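Local coordinates for protein 5-ketofructose reductase (Gluconobacter sp., PDB 7COK) that probably reduces 5-ketofructose to fructose with a nicotinamide cofactor, as a member of the shikimate dehydrogenase family, at residues A[106-116]-A[138-146]; A[148-158]-A[174-185]. All blocks are in the same frame, centred on the assembly; numbering follows the deposited sequence.

Interaction 1: residues A[106-116]-A[138-146]; sequences NTDGKGFLASL and AIAVELALA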
loop_
_atom_site.group_PDB
_atom_site.type_symbol
_atom_site.label_atom_id
_atom_site.label_comp_id
_atom_site.label_asym_id
_atom_site.label_seq_id
_atom_site.Cartn_x
_atom_site.Cartn_y
_atom_site.Cartn_z
ATOM N N ASN A 106 -1.110 16.645 -14.903
ATOM C CA ASN A 106 -1.972 17.451 -14.085
ATOM C C ASN A 106 -3.398 17.227 -14.520
ATOM O O ASN A 106 -3.708 17.392 -15.673
ATOM C CB ASN A 106 -1.595 18.927 -14.180
ATOM C CG ASN A 106 -2.336 19.767 -13.166
ATOM O OD1 ASN A 106 -3.573 19.846 -13.172
ATOM N ND2 ASN A 106 -1.599 20.368 -12.262
ATOM N N THR A 107 -4.233 16.792 -13.593
ATOM C CA THR A 107 -5.641 16.520 -13.929
ATOM C C THR A 107 -6.620 17.407 -13.162
ATOM O O THR A 107 -7.833 17.183 -13.213
ATOM C CB THR A 107 -6.008 15.052 -13.694
ATOM O OG1 THR A 107 -5.963 14.808 -12.288
ATOM C CG2 THR A 107 -5.072 14.104 -14.494
ATOM N N ASP A 108 -6.102 18.420 -12.469
ATOM C CA ASP A 108 -6.934 19.315 -11.654
ATOM C C ASP A 108 -7.911 20.155 -12.471
ATOM O O ASP A 108 -8.897 20.661 -11.930
ATOM C CB ASP A 108 -6.078 20.241 -10.786
ATOM C CG ASP A 108 -5.471 19.532 -9.592
ATOM O OD1 ASP A 108 -5.956 18.445 -9.223
ATOM O OD2 ASP A 108 -4.522 20.073 -8.990
ATOM N N GLY A 109 -7.651 20.303 -13.765
ATOM C CA GLY A 109 -8.606 20.950 -14.646
ATOM C C GLY A 109 -9.323 19.957 -15.542
ATOM O O GLY A 109 -10.288 20.332 -16.201
ATOM N N LYS A 110 -8.865 18.700 -15.559
ATOM C CA LYS A 110 -9.421 17.699 -16.494
ATOM C C LYS A 110 -10.752 17.116 -16.020
ATOM O O LYS A 110 -11.553 16.727 -16.869
ATOM C CB LYS A 110 -8.421 16.553 -16.731
ATOM C CG LYS A 110 -7.175 16.961 -17.502
ATOM C CD LYS A 110 -6.302 15.763 -17.878
ATOM C CE LYS A 110 -4.960 16.167 -18.507
ATOM N NZ LYS A 110 -5.088 16.994 -19.740
ATOM N N GLY A 111 -10.981 17.037 -14.700
ATOM C CA GLY A 111 -12.277 16.579 -14.177
ATOM C C GLY A 111 -13.363 17.524 -14.651
ATOM O O GLY A 111 -14.404 17.097 -15.125
ATOM N N PHE A 112 -13.097 18.817 -14.545
ATOM C CA PHE A 112 -14.031 19.832 -15.009
ATOM C C PHE A 112 -14.267 19.714 -16.518
ATOM O O PHE A 112 -15.421 19.744 -16.962
ATOM C CB PHE A 112 -13.538 21.255 -14.667
ATOM C CG PHE A 112 -14.184 22.302 -15.514
ATOM C CD1 PHE A 112 -15.511 22.682 -15.272
ATOM C CD2 PHE A 112 -13.523 22.825 -16.633
ATOM C CE1 PHE A 112 -16.142 23.621 -16.088
ATOM C CE2 PHE A 112 -14.150 23.736 -17.463
ATOM C CZ PHE A 112 -15.456 24.131 -17.203
ATOM N N LEU A 113 -13.191 19.617 -17.296
ATOM C CA LEU A 113 -13.293 19.471 -18.734
ATOM C C LEU A 113 -14.119 18.258 -19.148
ATOM O O LEU A 113 -14.972 18.379 -20.025
ATOM C CB LEU A 113 -11.917 19.525 -19.392
ATOM C CG LEU A 113 -11.856 19.792 -20.880
ATOM C CD1 LEU A 113 -12.260 21.240 -21.171
ATOM C CD2 LEU A 113 -10.471 19.516 -21.457
ATOM N N ALA A 114 -13.922 17.112 -18.488
ATOM C CA ALA A 114 -14.756 15.938 -18.769
ATOM C C ALA A 114 -16.220 16.205 -18.434
ATOM O O ALA A 114 -17.105 15.876 -19.219
ATOM C CB ALA A 114 -14.249 14.721 -18.018
ATOM N N SER A 115 -16.500 16.819 -17.286
ATOM C CA SER A 115 -17.882 17.201 -16.970
ATOM C C SER A 115 -18.472 18.133 -18.040
ATOM O O SER A 115 -19.612 17.936 -18.489
ATOM C CB SER A 115 -17.953 17.874 -15.605
ATOM O OG SER A 115 -17.720 16.929 -14.543
ATOM N N LEU A 116 -17.680 19.133 -18.451
ATOM C CA LEU A 116 -18.105 20.113 -19.466
ATOM C C LEU A 116 -18.502 19.415 -20.765
ATOM O O LEU A 116 -19.564 19.702 -21.333
ATOM C CB LEU A 116 -17.004 21.155 -19.737
ATOM C CG LEU A 116 -17.457 22.281 -20.684
ATOM C CD1 LEU A 116 -18.567 23.131 -20.079
ATOM C CD2 LEU A 116 -16.278 23.124 -21.144
ATOM N N ALA A 138 -5.378 25.618 -13.283
ATOM C CA ALA A 138 -5.469 24.384 -14.075
ATOM C C ALA A 138 -6.658 24.363 -15.025
ATOM O O ALA A 138 -6.520 23.940 -16.182
ATOM C CB ALA A 138 -5.462 23.166 -13.169
ATOM N N ILE A 139 -7.807 24.818 -14.540
ATOM C CA ILE A 139 -9.028 24.893 -15.347
ATOM C C ILE A 139 -8.807 25.834 -16.550
ATOM O O ILE A 139 -9.145 25.492 -17.669
ATOM C CB ILE A 139 -10.262 25.301 -14.507
ATOM C CG1 ILE A 139 -10.673 24.107 -13.650
ATOM C CG2 ILE A 139 -11.447 25.687 -15.392
ATOM C CD1 ILE A 139 -11.598 24.477 -12.505
ATOM N N ALA A 140 -8.209 27.001 -16.310
ATOM C CA ALA A 140 -7.915 27.952 -17.391
ATOM C C ALA A 140 -6.991 27.332 -18.456
ATOM O O ALA A 140 -7.268 27.413 -19.650
ATOM C CB ALA A 140 -7.342 29.242 -16.834
ATOM N N VAL A 141 -5.935 26.646 -18.008
ATOM C CA VAL A 141 -5.020 26.001 -18.961
ATOM C C VAL A 141 -5.740 24.933 -19.763
ATOM O O VAL A 141 -5.582 24.890 -20.978
ATOM C CB VAL A 141 -3.757 25.449 -18.273
ATOM C CG1 VAL A 141 -2.918 24.572 -19.225
ATOM C CG2 VAL A 141 -2.902 26.612 -17.781
ATOM N N GLU A 142 -6.487 24.048 -19.092
ATOM C CA GLU A 142 -7.148 22.957 -19.812
ATOM C C GLU A 142 -8.169 23.470 -20.837
ATOM O O GLU A 142 -8.271 22.961 -21.954
ATOM C CB GLU A 142 -7.799 21.955 -18.861
ATOM C CG GLU A 142 -6.838 21.192 -17.946
ATOM C CD GLU A 142 -5.829 20.276 -18.630
ATOM O OE1 GLU A 142 -5.879 20.047 -19.853
ATOM O OE2 GLU A 142 -4.953 19.747 -17.923
ATOM N N LEU A 143 -8.899 24.507 -20.486
ATOM C CA LEU A 143 -9.839 25.116 -21.422
ATOM C C LEU A 143 -9.130 25.730 -22.625
ATOM O O LEU A 143 -9.576 25.559 -23.769
ATOM C CB LEU A 143 -10.656 26.186 -20.691
ATOM C CG LEU A 143 -11.868 25.754 -19.870
ATOM C CD1 LEU A 143 -12.181 26.887 -18.933
ATOM C CD2 LEU A 143 -13.055 25.508 -20.783
ATOM N N ALA A 144 -8.033 26.449 -22.361
ATOM C CA ALA A 144 -7.222 27.057 -23.405
ATOM C C ALA A 144 -6.653 26.010 -24.350
ATOM O O ALA A 144 -6.784 26.162 -25.557
ATOM C CB ALA A 144 -6.115 27.891 -22.790
ATOM N N LEU A 145 -6.058 24.935 -23.809
ATOM C CA LEU A 145 -5.551 23.826 -24.646
ATOM C C LEU A 145 -6.651 23.101 -25.410
ATOM O O LEU A 145 -6.405 22.532 -26.486
ATOM C CB LEU A 145 -4.703 22.841 -23.826
ATOM C CG LEU A 145 -3.428 23.398 -23.188
ATOM C CD1 LEU A 145 -2.783 22.276 -22.388
ATOM C CD2 LEU A 145 -2.461 24.022 -24.196
ATOM N N ALA A 146 -7.875 23.148 -24.888
ATOM C CA ALA A 146 -9.006 22.517 -25.538
ATOM C C ALA A 146 -9.728 23.441 -26.524
ATOM O O ALA A 146 -10.831 23.104 -26.995
ATOM C CB ALA A 146 -9.976 22.009 -24.494
HETATM O O HOH W 1 -5.354 19.976 -15.247
#
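An Asx turn and the helix start that follows it dock on helix 134-145, the first helix after the opening strand of the Rossmann-type domain: G109 rests on I139, their CA atoms 4.0 Å apart. The turn is identified by N106 OD1 accepting from the backbone N of D108. A water ties it to the second helix, lying 2.7 Å from N106 OD1, 2.8 Å from the donor G109 N and 2.7 Å from E142 OE2. G109 has no room for a side chain, since a beta carbon there would run into A138 O and E142 CG. The first torsion of E142 (chi1 -64°) lays CG against G109, and the bend at chi2 carries the carboxylate over to K110. K110 NZ makes a salt bridge at 3.2 Å to E142 OE1, arriving from 37° out of the carboxylate plane, and a weak bond to OE2. OE2 also takes the hydroxyl of S85 alongside the water. Beyond the polar end the contact turns apolar. I139 CG2 meets F112 CD2 obliquely at 3.7 Å, whereas L143 comes to the edge of the ring, its CG 3.9 Å from CE2. L113 sets both methyls on A146 CB, and L116 CD2 reaches L143 CD2. The axes of helix segments 110-116 and 138-145 come within 9.2 Å and cross at -50°. D108 forms a salt bridge with K72, a pair consistent with the lysine and aspartate of shikimate dehydrogenase active sites. N106 ND2 binds A91 O. I195 of strand 193-196 packs on F112, I139 and L143, helix 248-264 lies against K110 and F112, and I89 of helix 84-89 touches N106 and A138.

Interaction 2: residues A[148-158]-A[174-185]; sequences AAHITIVNRDA and ATGEAQAWSGKF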
loop_
_atom_site.group_PDB
_atom_site.type_symbol
_atom_site.label_atom_id
_atom_site.label_comp_id
_atom_site.label_asym_id
_atom_site.label_seq_id
_atom_site.Cartn_x
_atom_site.Cartn_y
_atom_site.Cartn_z
ATOM N N ALA A 148 -10.742 26.905 -26.116
ATOM C CA ALA A 148 -11.575 28.047 -25.714
ATOM C C ALA A 148 -11.066 29.354 -26.329
ATOM O O ALA A 148 -9.859 29.538 -26.510
ATOM C CB ALA A 148 -11.684 28.157 -24.200
ATOM N N ALA A 149 -11.989 30.242 -26.669
ATOM C CA ALA A 149 -11.603 31.502 -27.330
ATOM C C ALA A 149 -11.117 32.575 -26.350
ATOM O O ALA A 149 -10.137 33.295 -26.625
ATOM C CB ALA A 149 -12.748 32.027 -28.186
ATOM N N HIS A 150 -11.790 32.668 -25.209
ATOM C CA HIS A 150 -11.618 33.789 -24.305
ATOM C C HIS A 150 -11.899 33.371 -22.878
ATOM O O HIS A 150 -12.928 32.745 -22.602
ATOM C CB HIS A 150 -12.552 34.943 -24.708
ATOM C CG HIS A 150 -12.213 36.235 -24.046
ATOM N ND1 HIS A 150 -12.628 36.542 -22.770
ATOM C CD2 HIS A 150 -11.467 37.287 -24.465
ATOM C CE1 HIS A 150 -12.151 37.725 -22.427
ATOM N NE2 HIS A 150 -11.455 38.205 -23.443
ATOM N N ILE A 151 -10.963 33.702 -21.990
ATOM C CA ILE A 151 -11.071 33.308 -20.589
ATOM C C ILE A 151 -10.853 34.532 -19.728
ATOM O O ILE A 151 -9.796 35.166 -19.797
ATOM C CB ILE A 151 -10.093 32.170 -20.199
ATOM C CG1 ILE A 151 -10.336 30.924 -21.059
ATOM C CG2 ILE A 151 -10.268 31.787 -18.719
ATOM C CD1 ILE A 151 -9.183 29.935 -21.092
ATOM N N THR A 152 -11.848 34.825 -18.907
ATOM C CA THR A 152 -11.818 35.970 -17.985
ATOM C C THR A 152 -11.666 35.382 -16.591
ATOM O O THR A 152 -12.453 34.506 -16.211
ATOM C CB THR A 152 -13.101 36.840 -18.061
ATOM O OG1 THR A 152 -13.255 37.383 -19.375
ATOM C CG2 THR A 152 -13.022 38.022 -17.068
ATOM N N ILE A 153 -10.652 35.832 -15.851
ATOM C CA ILE A 153 -10.409 35.363 -14.491
ATOM C C ILE A 153 -10.733 36.521 -13.556
ATOM O O ILE A 153 -10.239 37.628 -13.761
ATOM C CB ILE A 153 -8.963 34.846 -14.281
ATOM C CG1 ILE A 153 -8.632 33.752 -15.307
ATOM C CG2 ILE A 153 -8.816 34.268 -12.889
ATOM C CD1 ILE A 153 -7.984 34.248 -16.586
ATOM N N VAL A 154 -11.614 36.271 -12.598
ATOM C CA VAL A 154 -12.188 37.299 -11.717
ATOM C C VAL A 154 -11.712 37.001 -10.301
ATOM O O VAL A 154 -11.844 35.885 -9.785
ATOM C CB VAL A 154 -13.755 37.352 -11.806
ATOM C CG1 VAL A 154 -14.332 38.530 -11.033
ATOM C CG2 VAL A 154 -14.215 37.483 -13.242
ATOM N N ASN A 155 -11.058 37.985 -9.688
ATOM C CA ASN A 155 -10.499 37.787 -8.359
ATOM C C ASN A 155 -10.429 39.115 -7.618
ATOM O O ASN A 155 -10.198 40.149 -8.232
ATOM C CB ASN A 155 -9.084 37.194 -8.480
ATOM C CG ASN A 155 -8.646 36.446 -7.228
ATOM O OD1 ASN A 155 -9.332 35.548 -6.742
ATOM N ND2 ASN A 155 -7.477 36.818 -6.700
ATOM N N ARG A 156 -10.639 39.084 -6.300
ATOM C CA ARG A 156 -10.533 40.317 -5.510
ATOM C C ARG A 156 -9.128 40.876 -5.645
ATOM O O ARG A 156 -8.980 42.069 -5.855
ATOM C CB ARG A 156 -10.925 40.084 -4.056
ATOM C CG ARG A 156 -12.388 39.768 -3.858
ATOM C CD ARG A 156 -12.805 39.952 -2.402
ATOM N NE ARG A 156 -12.852 41.363 -2.003
ATOM C CZ ARG A 156 -13.864 42.203 -2.246
ATOM N NH1 ARG A 156 -14.957 41.804 -2.898
ATOM N NH2 ARG A 156 -13.786 43.453 -1.840
ATOM N N ASP A 157 -8.112 40.013 -5.576
ATOM C CA ASP A 157 -6.741 40.428 -5.878
ATOM C C ASP A 157 -6.520 40.172 -7.359
ATOM O O ASP A 157 -6.181 39.052 -7.767
ATOM C CB ASP A 157 -5.734 39.673 -5.013
ATOM C CG ASP A 157 -4.286 40.039 -5.325
ATOM O OD1 ASP A 157 -4.036 40.810 -6.276
ATOM O OD2 ASP A 157 -3.391 39.525 -4.629
ATOM N N ALA A 158 -6.735 41.218 -8.151
ATOM C CA ALA A 158 -6.690 41.151 -9.615
ATOM C C ALA A 158 -5.327 40.752 -10.160
ATOM O O ALA A 158 -5.258 40.146 -11.227
ATOM C CB ALA A 158 -7.150 42.463 -10.237
ATOM N N ALA A 174 -5.664 30.900 -26.804
ATOM C CA ALA A 174 -6.787 31.576 -26.169
ATOM C C ALA A 174 -6.385 32.963 -25.698
ATOM O O ALA A 174 -5.212 33.217 -25.406
ATOM C CB ALA A 174 -7.303 30.749 -24.992
ATOM N N THR A 175 -7.368 33.853 -25.655
ATOM C CA THR A 175 -7.198 35.174 -25.048
ATOM C C THR A 175 -7.563 35.105 -23.572
ATOM O O THR A 175 -8.623 34.596 -23.218
ATOM C CB THR A 175 -8.051 36.230 -25.776
ATOM O OG1 THR A 175 -7.638 36.280 -27.152
ATOM C CG2 THR A 175 -7.874 37.611 -25.141
ATOM N N GLY A 176 -6.665 35.590 -22.724
ATOM C CA GLY A 176 -6.910 35.700 -21.285
ATOM C C GLY A 176 -7.058 37.134 -20.842
ATOM O O GLY A 176 -6.353 38.013 -21.335
ATOM N N GLU A 177 -7.968 37.364 -19.898
ATOM C CA GLU A 177 -8.285 38.694 -19.371
ATOM C C GLU A 177 -8.507 38.572 -17.873
ATOM O O GLU A 177 -9.132 37.607 -17.407
ATOM C CB GLU A 177 -9.575 39.202 -20.010
ATOM C CG GLU A 177 -9.926 40.653 -19.680
ATOM C CD GLU A 177 -11.340 41.027 -20.085
ATOM O OE1 GLU A 177 -11.863 42.029 -19.570
ATOM O OE2 GLU A 177 -11.938 40.335 -20.929
ATOM N N ALA A 178 -7.997 39.541 -17.116
ATOM C CA ALA A 178 -8.222 39.613 -15.672
ATOM C C ALA A 178 -9.147 40.756 -15.300
ATOM O O ALA A 178 -9.094 41.835 -15.892
ATOM C CB ALA A 178 -6.898 39.786 -14.943
ATOM N N GLN A 179 -10.001 40.515 -14.310
ATOM C CA GLN A 179 -10.909 41.552 -13.806
ATOM C C GLN A 179 -10.938 41.515 -12.292
ATOM O O GLN A 179 -11.074 40.443 -11.682
ATOM C CB GLN A 179 -12.339 41.385 -14.360
ATOM C CG GLN A 179 -12.474 41.673 -15.849
ATOM C CD GLN A 179 -12.421 43.161 -16.206
ATOM O OE1 GLN A 179 -12.699 44.036 -15.378
ATOM N NE2 GLN A 179 -12.084 43.447 -17.459
ATOM N N ALA A 180 -10.811 42.684 -11.671
ATOM C CA ALA A 180 -10.947 42.796 -10.226
ATOM C C ALA A 180 -12.396 42.530 -9.873
ATOM O O ALA A 180 -13.314 42.933 -10.617
ATOM C CB ALA A 180 -10.524 44.188 -9.752
ATOM N N TRP A 181 -12.583 41.844 -8.751
ATOM C CA TRP A 181 -13.910 41.462 -8.274
ATOM C C TRP A 181 -14.341 42.477 -7.226
ATOM O O TRP A 181 -13.716 42.585 -6.163
ATOM C CB TRP A 181 -13.839 40.077 -7.647
ATOM C CG TRP A 181 -15.146 39.361 -7.537
ATOM C CD1 TRP A 181 -16.407 39.896 -7.593
ATOM C CD2 TRP A 181 -15.307 37.971 -7.306
ATOM N NE1 TRP A 181 -17.345 38.909 -7.440
ATOM C CE2 TRP A 181 -16.699 37.713 -7.259
ATOM C CE3 TRP A 181 -14.412 36.903 -7.168
ATOM C CZ2 TRP A 181 -17.212 36.419 -7.070
ATOM C CZ3 TRP A 181 -14.922 35.613 -6.976
ATOM C CH2 TRP A 181 -16.308 35.386 -6.925
ATOM N N SER A 182 -15.383 43.239 -7.552
ATOM C CA SER A 182 -15.959 44.221 -6.639
ATOM C C SER A 182 -17.483 44.135 -6.753
ATOM O O SER A 182 -18.060 44.435 -7.811
ATOM C CB SER A 182 -15.451 45.621 -6.983
ATOM O OG SER A 182 -15.951 46.573 -6.056
ATOM N N GLY A 183 -18.116 43.720 -5.661
ATOM C CA GLY A 183 -19.556 43.486 -5.612
ATOM C C GLY A 183 -19.962 42.278 -6.439
ATOM O O GLY A 183 -19.131 41.405 -6.732
ATOM N N LYS A 184 -21.245 42.241 -6.788
ATOM C CA LYS A 184 -21.836 41.210 -7.625
ATOM C C LYS A 184 -21.291 41.317 -9.041
ATOM O O LYS A 184 -21.605 42.287 -9.777
ATOM C CB LYS A 184 -23.359 41.368 -7.654
ATOM N N PHE A 185 -20.450 40.346 -9.409
ATOM C CA PHE A 185 -19.847 40.320 -10.735
ATOM C C PHE A 185 -20.900 40.102 -11.806
ATOM O O PHE A 185 -21.711 39.175 -11.744
ATOM C CB PHE A 185 -18.704 39.304 -10.874
ATOM C CG PHE A 185 -18.014 39.371 -12.215
ATOM C CD1 PHE A 185 -17.187 40.457 -12.545
ATOM C CD2 PHE A 185 -18.237 38.379 -13.172
ATOM C CE1 PHE A 185 -16.575 40.530 -13.800
ATOM C CE2 PHE A 185 -17.626 38.441 -14.411
ATOM C CZ PHE A 185 -16.802 39.519 -14.735
#
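E177 O is gripped twice by strand 150-155: I153 N donates to it at 2.8 Å with an N-H...O angle of 163°, and T152 CA adds a C-H...O contact at 3.2 Å. The N-H bonds of this parallel pair run from T175 N on A149 O at one end to W181 N on N155 O at the other, where the donor sits well above the carbonyl plane; the accompanying C-H contacts begin at T175 O. H150 has CG anti to its backbone N (chi1 -166°), which swings the imidazole over T175 O and sets its edge to E177. There CE1 comes within 3.0 Å of E177 OE2, in the ring plane, with ring and carboxylate 77° apart. With an alanine here, E177 OE2 is likely to lose the ring edge it meets and T175 CG2 its neighbour CD2. E177 OE1 is still tied, by Q179 NE2 at 2.6 Å. Further along, V154 divides its methyls between two aromatic faces by CH-pi contacts: CG1 lies 4.1 Å from the centroid of the W181 five-membered ring, and CG2 3.8 Å from that of F185. W181 NE1 binds P210 O. The chemistry thus changes along this side of the beta-alpha-beta unit, from polar neighbours of the H150 imidazole to an aromatic clamp on V154, while the backbone ladder sets the register throughout.

How the interactions relate
Interactions 1 and 2 follow one another along the chain, their centres about 17 Å apart, and helix 134-145 belongs to the first while leading into strand 150-155 of the second. They touch directly through a probable hydrogen bond from A148 N to L143 O (2.9 Å), where the helix end turns toward the strand. I151 CD1 then lies 3.5 Å from A140 O, and A174 CB lies 3.8 Å from A144 CB. Helix 134-145 therefore packs on segment 106-116 and also on the strand pair. Both contacts approach the GxGxxA-type loop, probably the cofactor site as in other Rossmann-type domains: N155 touches A132 in that loop, and I139 lies near the pattern without contact.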